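PDB 3HH7: muscarinic toxin-like protein 3 homolog from Ophiophagus hannah, which probably blocks nicotinic acetylcholine receptors as a homodimeric three-finger neurotoxin of king cobra venom. Local coordinates for residues T1-T9 and T14-C24. Residues are numbered along the deposited sequence; the frame is centred on the assembly and turned at random.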
loop_
_atom_site.group_PDB
_atom_site.type_symbol
_atom_site.label_atom_id
_atom_site.label_comp_id
_atom_site.label_asym_id
_atom_site.label_seq_id
_atom_site.Cartn_x
_atom_site.Cartn_y
_atom_site.Cartn_z
ATOM N N THR A 1 -9.640 14.571 -5.803
ATOM C CA THR A 1 -8.428 13.943 -5.187
ATOM C C THR A 1 -7.177 14.773 -5.456
ATOM O O THR A 1 -6.875 15.095 -6.598
ATOM C CB THR A 1 -8.216 12.514 -5.730
ATOM O OG1 THR A 1 -9.447 11.790 -5.650
ATOM C CG2 THR A 1 -7.165 11.787 -4.925
ATOM N N LYS A 2 -6.465 15.115 -4.386
ATOM C CA LYS A 2 -5.173 15.800 -4.451
ATOM C C LYS A 2 -4.129 14.923 -3.764
ATOM O O LYS A 2 -4.291 14.522 -2.600
ATOM C CB LYS A 2 -5.254 17.178 -3.767
ATOM C CG LYS A 2 -3.917 17.876 -3.527
ATOM C CD LYS A 2 -4.117 19.337 -3.113
ATOM C CE LYS A 2 -4.960 19.459 -1.861
ATOM N NZ LYS A 2 -5.044 20.879 -1.385
ATOM N N CYS A 3 -3.064 14.607 -4.500
ATOM C CA CYS A 3 -2.030 13.709 -4.010
ATOM C C CYS A 3 -0.689 14.403 -4.035
ATOM O O CYS A 3 -0.425 15.216 -4.921
ATOM C CB CYS A 3 -1.927 12.502 -4.940
ATOM S SG CYS A 3 -3.420 11.543 -5.105
ATOM N N TYR A 4 0.189 14.035 -3.106
ATOM C CA TYR A 4 1.594 14.386 -3.264
ATOM C C TYR A 4 2.144 13.719 -4.519
ATOM O O TYR A 4 1.734 12.606 -4.865
ATOM C CB TYR A 4 2.412 13.939 -2.063
ATOM C CG TYR A 4 2.131 14.738 -0.819
ATOM C CD1 TYR A 4 2.616 16.037 -0.685
ATOM C CD2 TYR A 4 1.384 14.198 0.221
ATOM C CE1 TYR A 4 2.364 16.776 0.467
ATOM C CE2 TYR A 4 1.118 14.933 1.361
ATOM C CZ TYR A 4 1.611 16.220 1.476
ATOM O OH TYR A 4 1.349 16.932 2.626
ATOM N N ASN A 5 3.065 14.396 -5.203
ATOM C CA ASN A 5 3.707 13.780 -6.365
ATOM C C ASN A 5 5.210 13.969 -6.441
ATOM O O ASN A 5 5.829 13.639 -7.459
ATOM C CB ASN A 5 3.016 14.202 -7.674
ATOM C CG ASN A 5 3.222 15.663 -8.006
ATOM O OD1 ASN A 5 3.522 16.469 -7.129
ATOM N ND2 ASN A 5 3.047 16.018 -9.279
ATOM N N HIS A 6 5.796 14.471 -5.357
ATOM C CA HIS A 6 7.242 14.670 -5.311
ATOM C C HIS A 6 7.995 13.354 -5.142
ATOM O O HIS A 6 7.522 12.420 -4.483
ATOM C CB HIS A 6 7.637 15.677 -4.222
ATOM C CG HIS A 6 7.255 15.265 -2.840
ATOM N ND1 HIS A 6 5.939 15.153 -2.439
ATOM C CD2 HIS A 6 8.009 14.979 -1.751
ATOM C CE1 HIS A 6 5.904 14.783 -1.171
ATOM N NE2 HIS A 6 7.143 14.677 -0.729
ATOM N N GLN A 7 9.164 13.288 -5.772
ATOM C CA GLN A 7 10.037 12.128 -5.680
ATOM C C GLN A 7 10.941 12.172 -4.461
ATOM O O GLN A 7 11.547 13.199 -4.158
ATOM C CB GLN A 7 11.027 12.102 -6.856
ATOM C CG GLN A 7 10.409 12.001 -8.228
ATOM C CD GLN A 7 11.319 12.589 -9.277
ATOM O OE1 GLN A 7 11.531 13.800 -9.314
ATOM N NE2 GLN A 7 11.876 11.741 -10.128
ATOM N N SER A 8 11.082 11.018 -3.817
ATOM C CA SER A 8 12.059 10.827 -2.753
ATOM C C SER A 8 12.061 11.969 -1.751
ATOM O O SER A 8 11.050 12.239 -1.102
ATOM C CB SER A 8 13.460 10.645 -3.341
ATOM O OG SER A 8 13.486 9.581 -4.277
ATOM N N THR A 9 13.202 12.637 -1.618
ATOM C CA THR A 9 13.324 13.704 -0.607
ATOM C C THR A 9 13.255 15.136 -1.164
ATOM O O THR A 9 13.597 16.100 -0.476
ATOM C CB THR A 9 14.624 13.561 0.232
ATOM O OG1 THR A 9 15.763 13.672 -0.633
ATOM C CG2 THR A 9 14.651 12.220 0.965
ATOM N N THR A 14 2.231 18.852 -5.071
ATOM C CA THR A 14 0.990 18.109 -5.238
ATOM C C THR A 14 0.441 18.222 -6.648
ATOM O O THR A 14 0.833 19.097 -7.439
ATOM C CB THR A 14 -0.092 18.531 -4.230
ATOM O OG1 THR A 14 -0.371 19.923 -4.388
ATOM C CG2 THR A 14 0.348 18.261 -2.802
ATOM N N GLU A 15 -0.456 17.304 -6.964
ATOM C CA GLU A 15 -1.185 17.361 -8.210
ATOM C C GLU A 15 -2.625 16.997 -7.936
ATOM O O GLU A 15 -2.926 16.239 -7.002
ATOM C CB GLU A 15 -0.585 16.423 -9.251
ATOM C CG GLU A 15 -0.680 14.960 -8.895
ATOM C CD GLU A 15 -0.013 14.048 -9.915
ATOM O OE1 GLU A 15 0.362 14.530 -11.008
ATOM O OE2 GLU A 15 0.138 12.849 -9.607
ATOM N N ILE A 16 -3.515 17.556 -8.747
ATOM C CA ILE A 16 -4.918 17.228 -8.679
ATOM C C ILE A 16 -5.166 16.126 -9.704
ATOM O O ILE A 16 -4.847 16.275 -10.881
ATOM C CB ILE A 16 -5.799 18.477 -8.963
ATOM C CG1 ILE A 16 -5.463 19.590 -7.949
ATOM C CG2 ILE A 16 -7.276 18.076 -8.982
ATOM C CD1 ILE A 16 -6.203 20.931 -8.145
ATOM N N CYS A 17 -5.731 15.009 -9.256
ATOM C CA CYS A 17 -5.952 13.868 -10.144
ATOM C C CYS A 17 -7.049 14.165 -11.178
ATOM O O CYS A 17 -7.960 14.943 -10.888
ATOM C CB CYS A 17 -6.291 12.619 -9.343
ATOM S SG CYS A 17 -5.132 12.242 -7.983
ATOM N N PRO A 18 -6.939 13.570 -12.388
ATOM C CA PRO A 18 -7.851 13.855 -13.514
ATOM C C PRO A 18 -9.312 13.423 -13.358
ATOM O O PRO A 18 -10.222 14.206 -13.664
ATOM C CB PRO A 18 -7.217 13.082 -14.687
ATOM C CG PRO A 18 -5.811 12.834 -14.286
ATOM C CD PRO A 18 -5.883 12.626 -12.797
ATOM N N ASP A 19 -9.533 12.188 -12.919
ATOM C CA ASP A 19 -10.853 11.559 -12.998
ATOM C C ASP A 19 -11.227 10.984 -11.635
ATOM O O ASP A 19 -10.379 10.886 -10.746
ATOM C CB ASP A 19 -10.831 10.448 -14.058
ATOM C CG ASP A 19 -12.111 10.367 -14.867
ATOM O OD1 ASP A 19 -12.583 11.418 -15.366
ATOM O OD2 ASP A 19 -12.631 9.239 -15.032
ATOM N N SER A 20 -12.483 10.578 -11.487
ATOM C CA SER A 20 -13.012 10.146 -10.192
ATOM C C SER A 20 -12.448 8.806 -9.722
ATOM O O SER A 20 -12.377 8.537 -8.514
ATOM C CB SER A 20 -14.550 10.139 -10.189
ATOM O OG SER A 20 -15.093 9.993 -11.494
ATOM N N GLY A 21 -12.030 7.980 -10.677
ATOM C CA GLY A 21 -11.447 6.679 -10.375
ATOM C C GLY A 21 -9.977 6.784 -10.025
ATOM O O GLY A 21 -9.202 5.871 -10.328
ATOM N N TYR A 22 -9.603 7.892 -9.380
ATOM C CA TYR A 22 -8.216 8.133 -8.981
ATOM C C TYR A 22 -8.010 8.227 -7.492
ATOM O O TYR A 22 -8.805 8.806 -6.753
ATOM C CB TYR A 22 -7.678 9.414 -9.614
ATOM C CG TYR A 22 -7.270 9.252 -11.045
ATOM C CD1 TYR A 22 -5.933 9.066 -11.392
ATOM C CD2 TYR A 22 -8.221 9.275 -12.061
ATOM C CE1 TYR A 22 -5.552 8.913 -12.710
ATOM C CE2 TYR A 22 -7.851 9.123 -13.386
ATOM C CZ TYR A 22 -6.522 8.945 -13.706
ATOM O OH TYR A 22 -6.166 8.796 -15.018
ATOM N N PHE A 23 -6.887 7.669 -7.069
ATOM C CA PHE A 23 -6.440 7.751 -5.690
ATOM C C PHE A 23 -4.944 8.035 -5.694
ATOM O O PHE A 23 -4.354 8.268 -6.759
ATOM C CB PHE A 23 -6.788 6.462 -4.938
ATOM C CG PHE A 23 -6.459 5.190 -5.696
ATOM C CD1 PHE A 23 -7.390 4.614 -6.563
ATOM C CD2 PHE A 23 -5.241 4.543 -5.502
ATOM C CE1 PHE A 23 -7.110 3.432 -7.230
ATOM C CE2 PHE A 23 -4.956 3.360 -6.178
ATOM C CZ PHE A 23 -5.892 2.805 -7.044
ATOM N N CYS A 24 -4.344 8.051 -4.513
ATOM C CA CYS A 24 -2.919 8.365 -4.386
ATOM C C CYS A 24 -2.089 7.122 -4.136
ATOM O O CYS A 24 -2.572 6.122 -3.566
ATOM C CB CYS A 24 -2.689 9.323 -3.218
ATOM S SG CYS A 24 -3.715 10.804 -3.245
#
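Cys3 and Glu15 pair through both of their backbone polar groups. Cys3 N donates to Glu15 O at 3.0 Å, and Glu15 N returns a bond to Cys3 O at 2.9 Å. Both bonds are nearly straight. A third backbone bond runs from Cys17 N to Thr1 O, also 2.9 Å. Each carbonyl takes a further CA-H...O contact; the shortest joins Thr14 CA to Cys3 O at 3.2 Å. Strands 2-4 and 14-16 run antiparallel, with Lys2 opposite Ile16 and Tyr4 opposite Thr14 as non-hydrogen-bonded pairs. They form the first finger of the three-finger toxin fold. The disulfide core lies at its base. Cys3 SG is bonded to Cys24 SG, with a torsion of -85° about the S-S bond. This ties the first finger to strand 23-31 of the three-stranded sheet. Cys17 SG packs 3.4 Å from Cys3 SG and is itself bonded to Cys41. The carboxylate of Glu15 lies on the same face as Cys3. CG sits between the backbone N and the carbonyl carbon (chi1 65°), and the chain then runs straight out, bringing OE2 to a hydrogen bond from Cys41 N. On the other face, Lys2 CG rests against Thr14 CB at 3.9 Å, the two side chains crossing at a slant. The outward N-H of Lys2 is taken by Asp61 OD1, and that of Tyr4 by Asn64 OD1.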